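PDB 2G2X: hypothetical protein PP5205 from Pseudomonas putida, which is of unknown function but is built largely from an EVE domain, akin to the ASCH and PUA folds, and may therefore bind RNA or modified nucleic acid. Local coordinates for residues R64-Y70 against S95-H101; G119-L123 against Q141-I145. One frame throughout, in Å; residues are numbered along the deposited sequence.

Contact 1: residues R64-Y70 against S95-H101; sequences RITRAAY and SAVDVAH
The methyl of Ala100 is a small bump that two side chains of the neighbouring strand close around. Thr66 CG2 abuts Ala100 CB at 3.5 Å, a tight fit, while the Arg64 guanidinium lays one face over the same methyl and at its edge NH1 makes a weak hydrogen bond to His101 O. On the other face of the sheet Ile65 CD1 sits over the notch between Val97 CG2 and Val99 CG1, 4.2 and 4.0 Å away, and Phe47 of strand 46-51 adds to this packing.

The antiparallel ladder is not smooth. Thr66 and Arg67 both face Asp98 in a classic beta bulge: Thr66 N bonds Asp98 O at 2.7 Å, Arg67 N only weakly. A second register shift follows before Tyr70 pairs with Ala96. With Tyr70 CG set between the backbone N and the carbonyl carbon (chi1 64°), the ring reaches across Ala96 toward Asp98, with Ala96 CB over one face and Arg67 NH1 over the opposite one. Its hydroxyl donates to the syn side of Asp98 OD1, 2.8 Å away and 28° out of the carboxylate plane. Asp98 OD2 instead takes a water, which also accepts from Arg67 NH1. Arg67 NH1 and Asp98 OD2 stay 4.6 Å apart, so their attraction is probably relayed through water rather than spent in a direct salt bridge.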
ATOM      1  N   ARG A  64      -6.990  -6.580  -1.067  1.00  8.99           N
ATOM      2  CA  ARG A  64      -6.416  -7.464  -2.072  1.00  9.25           C
ATOM      3  C   ARG A  64      -6.248  -6.797  -3.436  1.00  7.47           C
ATOM      4  O   ARG A  64      -6.911  -5.808  -3.741  1.00  7.23           O
ATOM      5  CB  ARG A  64      -7.292  -8.714  -2.225  1.00 12.84           C
ATOM      6  CG  ARG A  64      -8.685  -8.451  -2.796  1.00 17.90           C
ATOM      7  CD  ARG A  64      -9.445  -9.758  -3.011  1.00 24.52           C
ATOM      8  NE  ARG A  64     -10.714  -9.556  -3.709  1.00 29.99           N
ATOM      9  CZ  ARG A  64     -11.760  -8.919  -3.190  1.00 32.01           C
ATOM     10  NH1 ARG A  64     -11.691  -8.425  -1.960  1.00 35.04           N
ATOM     11  NH2 ARG A  64     -12.875  -8.768  -3.896  1.00 31.02           N
ATOM     12  N   ILE A  65      -5.356  -7.352  -4.253  1.00  6.17           N
ATOM     13  CA  ILE A  65      -5.095  -6.833  -5.592  1.00  6.10           C
ATOM     14  C   ILE A  65      -6.111  -7.424  -6.562  1.00  7.40           C
ATOM     15  O   ILE A  65      -6.201  -8.646  -6.695  1.00  7.10           O
ATOM     16  CB  ILE A  65      -3.688  -7.224  -6.080  1.00  5.34           C
ATOM     17  CG1 ILE A  65      -2.637  -6.771  -5.062  1.00  5.26           C
ATOM     18  CG2 ILE A  65      -3.424  -6.606  -7.446  1.00  4.31           C
ATOM     19  CD1 ILE A  65      -2.691  -5.282  -4.742  1.00  4.16           C
ATOM     20  N   THR A  66      -6.871  -6.558  -7.234  1.00  8.13           N
ATOM     21  CA  THR A  66      -7.882  -7.003  -8.194  1.00  8.58           C
ATOM     22  C   THR A  66      -7.453  -6.783  -9.642  1.00  7.43           C
ATOM     23  O   THR A  66      -8.148  -7.194 -10.561  1.00  7.67           O
ATOM     24  CB  THR A  66      -9.254  -6.296  -7.969  1.00 10.31           C
ATOM     25  OG1 THR A  66      -9.080  -4.872  -7.978  1.00  7.14           O
ATOM     26  CG2 THR A  66      -9.868  -6.732  -6.649  1.00  6.97           C
ATOM     27  N   ARG A  67      -6.319  -6.118  -9.839  1.00  7.39           N
ATOM     28  CA  ARG A  67      -5.784  -5.889 -11.183  1.00  7.48           C
ATOM     29  C   ARG A  67      -4.281  -5.634 -11.114  1.00  7.90           C
ATOM     30  O   ARG A  67      -3.828  -4.695 -10.456  1.00  6.38           O
ATOM     31  CB  ARG A  67      -6.465  -4.705 -11.883  1.00  8.38           C
ATOM     32  CG  ARG A  67      -6.002  -4.572 -13.336  1.00  8.70           C
ATOM     33  CD  ARG A  67      -6.556  -3.355 -14.099  1.00  8.64           C
ATOM     34  NE  ARG A  67      -6.013  -3.357 -15.457  1.00 10.78           N
ATOM     35  CZ  ARG A  67      -6.130  -2.371 -16.344  1.00  9.16           C
ATOM     36  NH1 ARG A  67      -6.783  -1.257 -16.041  1.00  9.68           N
ATOM     37  NH2 ARG A  67      -5.576  -2.505 -17.539  1.00  6.51           N
ATOM     38  N   ALA A  68      -3.514  -6.476 -11.797  1.00  8.77           N
ATOM     39  CA  ALA A  68      -2.062  -6.354 -11.807  1.00  9.19           C
ATOM     40  C   ALA A  68      -1.627  -5.032 -12.434  1.00  8.67           C
ATOM     41  O   ALA A  68      -2.419  -4.337 -13.067  1.00  9.83           O
ATOM     42  CB  ALA A  68      -1.440  -7.532 -12.553  1.00  6.67           C
ATOM     43  N   ALA A  69      -0.357  -4.700 -12.258  1.00  8.79           N
ATOM     44  CA  ALA A  69       0.191  -3.450 -12.767  1.00 10.20           C
ATOM     45  C   ALA A  69      -0.159  -3.100 -14.213  1.00 10.28           C
ATOM     46  O   ALA A  69      -0.103  -3.943 -15.113  1.00  9.84           O
ATOM     47  CB  ALA A  69       1.718  -3.442 -12.588  1.00  9.98           C
ATOM     48  N   TYR A  70      -0.538  -1.840 -14.407  1.00 10.03           N
ATOM     49  CA  TYR A  70      -0.851  -1.285 -15.715  1.00  9.71           C
ATOM     50  C   TYR A  70      -0.445   0.193 -15.646  1.00 11.28           C
ATOM     51  O   TYR A  70      -0.307   0.746 -14.551  1.00  8.70           O
ATOM     52  CB  TYR A  70      -2.340  -1.435 -16.042  1.00 10.16           C
ATOM     53  CG  TYR A  70      -3.285  -0.684 -15.138  1.00 11.43           C
ATOM     54  CD1 TYR A  70      -3.566  -1.145 -13.852  1.00 10.48           C
ATOM     55  CD2 TYR A  70      -3.941   0.461 -15.588  1.00 10.33           C
ATOM     56  CE1 TYR A  70      -4.482  -0.492 -13.036  1.00 11.77           C
ATOM     57  CE2 TYR A  70      -4.863   1.125 -14.780  1.00 11.97           C
ATOM     58  CZ  TYR A  70      -5.130   0.641 -13.507  1.00 12.91           C
ATOM     59  OH  TYR A  70      -6.064   1.271 -12.713  1.00 13.94           O
ATOM     60  N   SER A  95       3.218   2.901 -12.857  1.00  7.56           N
ATOM     61  CA  SER A  95       2.219   1.844 -12.825  1.00  7.67           C
ATOM     62  C   SER A  95       1.262   1.977 -11.655  1.00  7.59           C
ATOM     63  O   SER A  95       1.577   2.578 -10.629  1.00  7.63           O
ATOM     64  CB  SER A  95       2.906   0.476 -12.741  1.00  6.87           C
ATOM     65  OG  SER A  95       3.663   0.199 -13.906  1.00  8.79           O
ATOM     66  N   ALA A  96       0.082   1.401 -11.825  1.00  8.55           N
ATOM     67  CA  ALA A  96      -0.932   1.410 -10.790  1.00  8.17           C
ATOM     68  C   ALA A  96      -1.490   0.002 -10.723  1.00  7.21           C
ATOM     69  O   ALA A  96      -1.198  -0.827 -11.583  1.00  8.44           O
ATOM     70  CB  ALA A  96      -2.040   2.396 -11.148  1.00  8.54           C
ATOM     71  N   VAL A  97      -2.266  -0.277  -9.685  1.00  7.07           N
ATOM     72  CA  VAL A  97      -2.915  -1.572  -9.540  1.00  6.01           C
ATOM     73  C   VAL A  97      -4.265  -1.231  -8.947  1.00  7.43           C
ATOM     74  O   VAL A  97      -4.427  -0.149  -8.387  1.00  7.90           O
ATOM     75  CB  VAL A  97      -2.152  -2.523  -8.573  1.00  8.24           C
ATOM     76  CG1 VAL A  97      -0.789  -2.878  -9.157  1.00  4.99           C
ATOM     77  CG2 VAL A  97      -2.009  -1.883  -7.199  1.00  6.90           C
ATOM     78  N   ASP A  98      -5.240  -2.124  -9.088  1.00  6.53           N
ATOM     79  CA  ASP A  98      -6.556  -1.873  -8.520  1.00  5.64           C
ATOM     80  C   ASP A  98      -6.724  -2.768  -7.306  1.00  6.64           C
ATOM     81  O   ASP A  98      -6.275  -3.916  -7.302  1.00  6.71           O
ATOM     82  CB  ASP A  98      -7.659  -2.148  -9.546  1.00  7.26           C
ATOM     83  CG  ASP A  98      -7.692  -1.114 -10.660  1.00  7.03           C
ATOM     84  OD1 ASP A  98      -7.146  -0.005 -10.466  1.00  6.52           O
ATOM     85  OD2 ASP A  98      -8.272  -1.406 -11.726  1.00  8.12           O
ATOM     86  N   VAL A  99      -7.384  -2.250  -6.276  1.00  6.87           N
ATOM     87  CA  VAL A  99      -7.562  -3.008  -5.049  1.00  7.50           C
ATOM     88  C   VAL A  99      -9.005  -3.096  -4.586  1.00  9.81           C
ATOM     89  O   VAL A  99      -9.876  -2.364  -5.058  1.00 11.92           O
ATOM     90  CB  VAL A  99      -6.741  -2.379  -3.901  1.00  8.71           C
ATOM     91  CG1 VAL A  99      -5.283  -2.233  -4.322  1.00  4.68           C
ATOM     92  CG2 VAL A  99      -7.332  -1.018  -3.520  1.00  5.71           C
ATOM     93  N   ALA A 100      -9.247  -4.007  -3.649  1.00  8.55           N
ATOM     94  CA  ALA A 100     -10.569  -4.193  -3.085  1.00  8.26           C
ATOM     95  C   ALA A 100     -10.397  -4.499  -1.605  1.00  9.45           C
ATOM     96  O   ALA A 100      -9.369  -5.037  -1.178  1.00  8.05           O
ATOM     97  CB  ALA A 100     -11.298  -5.329  -3.790  1.00  9.38           C
ATOM     98  N   HIS A 101     -11.411  -4.135  -0.835  1.00  9.32           N
ATOM     99  CA  HIS A 101     -11.417  -4.325   0.605  1.00 10.63           C
ATOM    100  C   HIS A 101     -11.582  -5.775   1.016  1.00 11.40           C
ATOM    101  O   HIS A 101     -12.346  -6.519   0.408  1.00 13.26           O
ATOM    102  CB  HIS A 101     -12.559  -3.511   1.221  1.00  9.67           C
ATOM    103  CG  HIS A 101     -12.738  -3.730   2.693  1.00 10.71           C
ATOM    104  ND1 HIS A 101     -12.119  -2.949   3.643  1.00 10.26           N
ATOM    105  CD2 HIS A 101     -13.488  -4.631   3.376  1.00  6.69           C
ATOM    106  CE1 HIS A 101     -12.482  -3.353   4.848  1.00  9.20           C
ATOM    107  NE2 HIS A 101     -13.312  -4.372   4.713  1.00  6.73           N
TER
HETATM  108  O   HOH W   1      -8.500  -0.630 -14.180  1.00 10.55           O

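Contact 2: residues G119-L123 against Q141-I145; sequences GLVEL and QWAVI
Gln141 leads the helical side of this contact, its CB resting on Leu120 CD2 at 3.9 Å and its chain, extended beyond CG (chi2 171°), carrying the amide to the type I turn of Leu120-Leu123. No direct hydrogen bond joins the two segments; two waters do so. One accepts from Gln141 NE2 at 2.9 Å and from Glu122 N while donating to Gly119 O, and the other joins NE2 to Glu122 O, weakly at the latter end. Gln141 OE1 accepts from Thr138 N, a second anchor that fixes the rotation of the amide. With an alanine here, both waters would probably lose their common donor and Thr138 N its acceptor, opening a gap beside the turn. Almost one helical turn further on, the Val144 and Leu120 side chains run past one another head to tail, bringing Val144 CG2 tightly against Leu120 CD2, at 3.3 Å. Ile145 then meets Leu120 nearly at a right angle, its CD1 3.9 Å from Leu120 CD2, and lies more loosely against Leu123 CD2. Ile145 also reaches Phe48 and Ile59 of the sheet. The arrangement is a beta turn docked on helix 139-148, the last helix of this EVE-domain protein, with apolar side chains between them and a water-mediated link from Gln141 to the turn backbone.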
ATOM      1  N   GLY A 119      10.124  -9.493  15.392  1.00 12.42           N
ATOM      2  CA  GLY A 119       9.799 -10.318  14.242  1.00 13.66           C
ATOM      3  C   GLY A 119       9.653  -9.489  12.972  1.00 14.20           C
ATOM      4  O   GLY A 119       9.571 -10.032  11.871  1.00 14.77           O
ATOM      5  N   LEU A 120       9.634  -8.167  13.116  1.00 13.01           N
ATOM      6  CA  LEU A 120       9.487  -7.287  11.963  1.00 13.95           C
ATOM      7  C   LEU A 120      10.744  -6.469  11.707  1.00 15.43           C
ATOM      8  O   LEU A 120      10.720  -5.486  10.963  1.00 17.71           O
ATOM      9  CB  LEU A 120       8.296  -6.346  12.180  1.00  9.41           C
ATOM     10  CG  LEU A 120       6.964  -7.071  12.365  1.00 10.27           C
ATOM     11  CD1 LEU A 120       5.888  -6.070  12.756  1.00 10.26           C
ATOM     12  CD2 LEU A 120       6.596  -7.807  11.073  1.00  9.73           C
ATOM     13  N   VAL A 121      11.846  -6.883  12.317  1.00 17.16           N
ATOM     14  CA  VAL A 121      13.099  -6.166  12.166  1.00 17.60           C
ATOM     15  C   VAL A 121      13.515  -5.956  10.711  1.00 17.71           C
ATOM     16  O   VAL A 121      14.139  -4.950  10.392  1.00 17.28           O
ATOM     17  CB  VAL A 121      14.246  -6.879  12.945  1.00 20.11           C
ATOM     18  CG1 VAL A 121      14.490  -8.273  12.381  1.00 20.58           C
ATOM     19  CG2 VAL A 121      15.518  -6.043  12.878  1.00 22.61           C
ATOM     20  N   GLU A 122      13.160  -6.882   9.822  1.00 18.31           N
ATOM     21  CA  GLU A 122      13.543  -6.750   8.413  1.00 20.93           C
ATOM     22  C   GLU A 122      12.535  -5.993   7.540  1.00 19.70           C
ATOM     23  O   GLU A 122      12.799  -5.727   6.367  1.00 20.21           O
ATOM     24  CB  GLU A 122      13.796  -8.135   7.801  1.00 23.03           C
ATOM     25  CG  GLU A 122      14.939  -8.908   8.444  1.00 29.12           C
ATOM     26  CD  GLU A 122      16.297  -8.308   8.135  1.00 33.66           C
ATOM     27  OE1 GLU A 122      16.487  -7.105   8.404  1.00 35.93           O
ATOM     28  OE2 GLU A 122      17.174  -9.039   7.620  1.00 36.46           O
ATOM     29  N   LEU A 123      11.384  -5.647   8.104  1.00 18.21           N
ATOM     30  CA  LEU A 123      10.359  -4.923   7.353  1.00 17.77           C
ATOM     31  C   LEU A 123      10.742  -3.446   7.247  1.00 17.77           C
ATOM     32  O   LEU A 123      10.851  -2.753   8.260  1.00 18.78           O
ATOM     33  CB  LEU A 123       9.000  -5.071   8.053  1.00 16.11           C
ATOM     34  CG  LEU A 123       7.752  -4.581   7.313  1.00 16.02           C
ATOM     35  CD1 LEU A 123       7.606  -5.322   5.990  1.00 14.65           C
ATOM     36  CD2 LEU A 123       6.531  -4.798   8.187  1.00 14.49           C
ATOM     37  N   GLN A 141       6.290 -12.738   8.551  1.00 14.47           N
ATOM     38  CA  GLN A 141       6.006 -11.381   9.013  1.00 12.70           C
ATOM     39  C   GLN A 141       4.495 -11.173   9.025  1.00 10.77           C
ATOM     40  O   GLN A 141       3.960 -10.485   9.889  1.00  8.86           O
ATOM     41  CB  GLN A 141       6.684 -10.345   8.100  1.00 11.14           C
ATOM     42  CG  GLN A 141       8.212 -10.356   8.175  1.00  9.18           C
ATOM     43  CD  GLN A 141       8.861  -9.491   7.104  1.00  8.60           C
ATOM     44  OE1 GLN A 141       8.268  -9.230   6.059  1.00  8.38           O
ATOM     45  NE2 GLN A 141      10.094  -9.061   7.352  1.00  5.87           N
ATOM     46  N   TRP A 142       3.810 -11.783   8.063  1.00 10.88           N
ATOM     47  CA  TRP A 142       2.357 -11.676   7.977  1.00 10.75           C
ATOM     48  C   TRP A 142       1.750 -12.295   9.238  1.00 10.64           C
ATOM     49  O   TRP A 142       0.832 -11.737   9.846  1.00 10.02           O
ATOM     50  CB  TRP A 142       1.856 -12.405   6.715  1.00 10.34           C
ATOM     51  CG  TRP A 142       0.375 -12.282   6.457  1.00 12.54           C
ATOM     52  CD1 TRP A 142      -0.617 -13.059   6.979  1.00 13.35           C
ATOM     53  CD2 TRP A 142      -0.279 -11.294   5.642  1.00 12.98           C
ATOM     54  NE1 TRP A 142      -1.844 -12.620   6.543  1.00 14.44           N
ATOM     55  CE2 TRP A 142      -1.666 -11.538   5.720  1.00 15.29           C
ATOM     56  CE3 TRP A 142       0.175 -10.228   4.853  1.00 14.84           C
ATOM     57  CZ2 TRP A 142      -2.612 -10.748   5.038  1.00 16.03           C
ATOM     58  CZ3 TRP A 142      -0.760  -9.443   4.174  1.00 15.09           C
ATOM     59  CH2 TRP A 142      -2.139  -9.711   4.273  1.00 17.40           C
ATOM     60  N   ALA A 143       2.289 -13.446   9.631  1.00 10.24           N
ATOM     61  CA  ALA A 143       1.813 -14.159  10.811  1.00 11.59           C
ATOM     62  C   ALA A 143       1.986 -13.349  12.093  1.00 11.53           C
ATOM     63  O   ALA A 143       1.080 -13.301  12.925  1.00 11.64           O
ATOM     64  CB  ALA A 143       2.539 -15.501  10.946  1.00 10.85           C
ATOM     65  N   VAL A 144       3.138 -12.713  12.271  1.00 11.25           N
ATOM     66  CA  VAL A 144       3.322 -11.944  13.491  1.00 13.68           C
ATOM     67  C   VAL A 144       2.330 -10.780  13.533  1.00 12.73           C
ATOM     68  O   VAL A 144       1.769 -10.477  14.587  1.00 12.24           O
ATOM     69  CB  VAL A 144       4.778 -11.409  13.644  1.00 14.55           C
ATOM     70  CG1 VAL A 144       5.772 -12.524  13.370  1.00 14.41           C
ATOM     71  CG2 VAL A 144       5.013 -10.239  12.732  1.00 18.55           C
ATOM     72  N   ILE A 145       2.089 -10.151  12.387  1.00 10.94           N
ATOM     73  CA  ILE A 145       1.157  -9.030  12.346  1.00 10.98           C
ATOM     74  C   ILE A 145      -0.294  -9.433  12.610  1.00 12.71           C
ATOM     75  O   ILE A 145      -0.998  -8.735  13.340  1.00 11.25           O
ATOM     76  CB  ILE A 145       1.264  -8.277  11.008  1.00  8.64           C
ATOM     77  CG1 ILE A 145       2.626  -7.576  10.936  1.00  6.34           C
ATOM     78  CG2 ILE A 145       0.124  -7.279  10.875  1.00  7.77           C
ATOM     79  CD1 ILE A 145       3.032  -7.149   9.543  1.00  3.76           C
TER
HETATM   80  O   HOH W   2      11.574  -9.359   9.886  1.00  9.02           O
HETATM   81  O   HOH W   3      11.672  -7.768   5.093  1.00 34.65           O

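Overall arrangement
Contacts 1 and 2 illustrate two ways of joining distant parts of one chain, strand pairing by backbone bonds and loop-to-helix docking by side chains and water. Their centres lie 23 Å apart, their nearest atoms are about 8 Å apart, and they do not touch. The central sheet connects them. Strand 58-71 carries residues 64-70 of contact 1, while Ile59 near its start meets Ile145 of contact 2. On the adjacent strand 46-51, Phe47 packs on Ile65 and Val99, and its neighbour Phe48 packs on Ile145. Along the chain contact 1 closes before contact 2 opens, and all four segments belong to the EVE domain.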